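Local structure of putative signal recognition particle protein (Chaetomium thermophilum, 5CK5) at residues A[20-25]-A[162-167]. The protein binds GTP and GDP and probably serves as the beta subunit of the signal recognition particle receptor at the endoplasmic reticulum membrane. Residues are numbered along the deposited sequence; the frame is centred on the assembly and turned at random.
Sequences PSVLLI and LKAVIF
The strand that runs into the P-loop, residues 21-25, pairs in parallel with strand 158-170 in the core of a GTPase-like sheet, Leu23 facing Val165 and Ile25 facing Phe167. Leu23 N gives a hydrogen bond to Ala164 O (3.2 Å), and Leu23 O receives one from Ile166 N that is modelled unusually short, its exact length doubtful. Ile25 N continues the ladder to Ile166 O at 3.0 Å. Nearer the start, the bond from Lys163 N to Ser21 O is weak, and the register slips by one residue between the Ser21–Leu162 and Leu23–Val165 pairs, a beta bulge at Lys163.

On one face, the Ile25 side chain meets both Val165 and Phe167. Ile25 CD1 lies 3.7 Å from Val165 CG1, and Ile25 CG1, set between backbone N and carbonyl carbon (chi1 61°), comes to 3.6 Å from Phe167 CD1, with the two side chains at about a right angle. Helices 123-131 and 180-201 cover this face, Tyr188 meeting the Phe167 ring edge-to-face. On the other face, Val22 sends CG1 to 3.6 Å from Ile166 CG1 and rests CG2 against Ala164 CB, while Leu24 CD1 touches Ile166 CG2 at 3.9 Å.

At the edge of the contact, the aliphatic part of Lys163 runs across the Pro20 ring, its CD 3.4 Å from Pro20 CB. With a glycine in place of Lys163 the methylenes over Pro20 are gone, which would probably open a gap beside its ring.

Leu24 O accepts a hydrogen bond from Thr116 OG1, and the Leu24 side chain lies about 4 Å from that of Lys32, which binds GDP. A buried parallel strand leading directly into the nucleotide-binding loop is typical of P-loop GTPases.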
loop_
_atom_site.group_PDB
_atom_site.type_symbol
_atom_site.label_atom_id
_atom_site.label_comp_id
_atom_site.label_asym_id
_atom_site.label_seq_id
_atom_site.Cartn_x
_atom_site.Cartn_y
_atom_site.Cartn_z
ATOM N N PRO A 20 12.223 -8.080 -7.642
ATOM C CA PRO A 20 11.638 -7.545 -6.405
ATOM C C PRO A 20 10.121 -7.429 -6.546
ATOM O O PRO A 20 9.614 -7.311 -7.659
ATOM C CB PRO A 20 12.287 -6.171 -6.252
ATOM C CG PRO A 20 12.842 -5.825 -7.591
ATOM C CD PRO A 20 12.999 -7.078 -8.397
ATOM N N SER A 21 9.394 -7.466 -5.440
ATOM C CA SER A 21 7.938 -7.478 -5.532
ATOM C C SER A 21 7.316 -6.283 -4.792
ATOM O O SER A 21 7.904 -5.717 -3.871
ATOM C CB SER A 21 7.372 -8.812 -5.014
ATOM O OG SER A 21 7.661 -9.059 -3.649
ATOM N N VAL A 22 6.132 -5.890 -5.240
ATOM C CA VAL A 22 5.406 -4.785 -4.650
ATOM C C VAL A 22 4.163 -5.316 -3.997
ATOM O O VAL A 22 3.354 -5.961 -4.647
ATOM C CB VAL A 22 5.018 -3.735 -5.692
ATOM C CG1 VAL A 22 4.269 -2.617 -5.034
ATOM C CG2 VAL A 22 6.247 -3.205 -6.380
ATOM N N LEU A 23 4.021 -5.060 -2.704
ATOM C CA LEU A 23 2.854 -5.516 -1.980
ATOM C C LEU A 23 1.643 -4.656 -2.292
ATOM O O LEU A 23 1.631 -3.443 -2.081
ATOM C CB LEU A 23 3.104 -5.539 -0.480
ATOM C CG LEU A 23 2.253 -6.616 0.189
ATOM C CD1 LEU A 23 2.448 -7.941 -0.523
ATOM C CD2 LEU A 23 2.566 -6.746 1.677
ATOM N N LEU A 24 0.642 -5.313 -2.847
ATOM C CA LEU A 24 -0.605 -4.696 -3.190
ATOM C C LEU A 24 -1.568 -5.045 -2.075
ATOM O O LEU A 24 -1.981 -6.194 -1.920
ATOM C CB LEU A 24 -1.096 -5.213 -4.539
ATOM C CG LEU A 24 -2.537 -4.949 -4.925
ATOM C CD1 LEU A 24 -2.738 -3.461 -5.015
ATOM C CD2 LEU A 24 -2.848 -5.637 -6.234
ATOM N N ILE A 25 -1.926 -4.047 -1.286
ATOM C CA ILE A 25 -2.779 -4.283 -0.148
ATOM C C ILE A 25 -3.931 -3.301 -0.178
ATOM O O ILE A 25 -3.849 -2.255 -0.792
ATOM C CB ILE A 25 -1.977 -4.148 1.160
ATOM C CG1 ILE A 25 -1.408 -2.749 1.297
ATOM C CG2 ILE A 25 -0.799 -5.022 1.110
ATOM C CD1 ILE A 25 -0.413 -2.612 2.397
ATOM N N LEU A 162 11.183 -7.230 -0.959
ATOM C CA LEU A 162 10.065 -6.314 -0.923
ATOM C C LEU A 162 10.650 -4.918 -1.017
ATOM O O LEU A 162 11.431 -4.513 -0.165
ATOM C CB LEU A 162 9.241 -6.511 0.347
ATOM C CG LEU A 162 8.069 -5.561 0.543
ATOM C CD1 LEU A 162 7.087 -5.642 -0.596
ATOM C CD2 LEU A 162 7.392 -5.913 1.834
ATOM N N LYS A 163 10.300 -4.199 -2.075
ATOM C CA LYS A 163 10.911 -2.907 -2.325
ATOM C C LYS A 163 9.878 -1.771 -2.315
ATOM O O LYS A 163 10.232 -0.598 -2.246
ATOM C CB LYS A 163 11.653 -2.933 -3.657
ATOM C CG LYS A 163 13.026 -3.574 -3.625
ATOM C CD LYS A 163 13.756 -3.347 -4.940
ATOM C CE LYS A 163 15.186 -3.768 -4.863
ATOM N NZ LYS A 163 15.889 -3.152 -3.718
ATOM N N ALA A 164 8.601 -2.119 -2.387
ATOM C CA ALA A 164 7.552 -1.107 -2.410
ATOM C C ALA A 164 6.203 -1.642 -1.948
ATOM O O ALA A 164 6.063 -2.815 -1.648
ATOM C CB ALA A 164 7.433 -0.521 -3.787
ATOM N N VAL A 165 5.221 -0.756 -1.849
ATOM C CA VAL A 165 3.864 -1.123 -1.451
ATOM C C VAL A 165 2.827 -0.332 -2.251
ATOM O O VAL A 165 2.993 0.862 -2.442
ATOM C CB VAL A 165 3.641 -0.879 0.051
ATOM C CG1 VAL A 165 2.179 -0.903 0.386
ATOM C CG2 VAL A 165 4.404 -1.886 0.872
ATOM N N ILE A 166 1.779 -0.991 -2.741
ATOM C CA ILE A 166 0.678 -0.258 -3.361
ATOM C C ILE A 166 -0.572 -0.365 -2.515
ATOM O O ILE A 166 -1.140 -1.438 -2.421
ATOM C CB ILE A 166 0.333 -0.768 -4.774
ATOM C CG1 ILE A 166 1.474 -0.501 -5.744
ATOM C CG2 ILE A 166 -0.902 -0.066 -5.306
ATOM C CD1 ILE A 166 1.210 -1.013 -7.139
ATOM N N PHE A 167 -1.018 0.747 -1.923
ATOM C CA PHE A 167 -2.281 0.743 -1.187
ATOM C C PHE A 167 -3.484 1.208 -2.031
ATOM O O PHE A 167 -3.732 2.387 -2.225
ATOM C CB PHE A 167 -2.183 1.594 0.087
ATOM C CG PHE A 167 -3.331 1.370 1.036
ATOM C CD1 PHE A 167 -3.416 0.203 1.786
ATOM C CD2 PHE A 167 -4.361 2.297 1.131
ATOM C CE1 PHE A 167 -4.493 -0.023 2.641
ATOM C CE2 PHE A 167 -5.439 2.079 1.976
ATOM C CZ PHE A 167 -5.502 0.911 2.732
#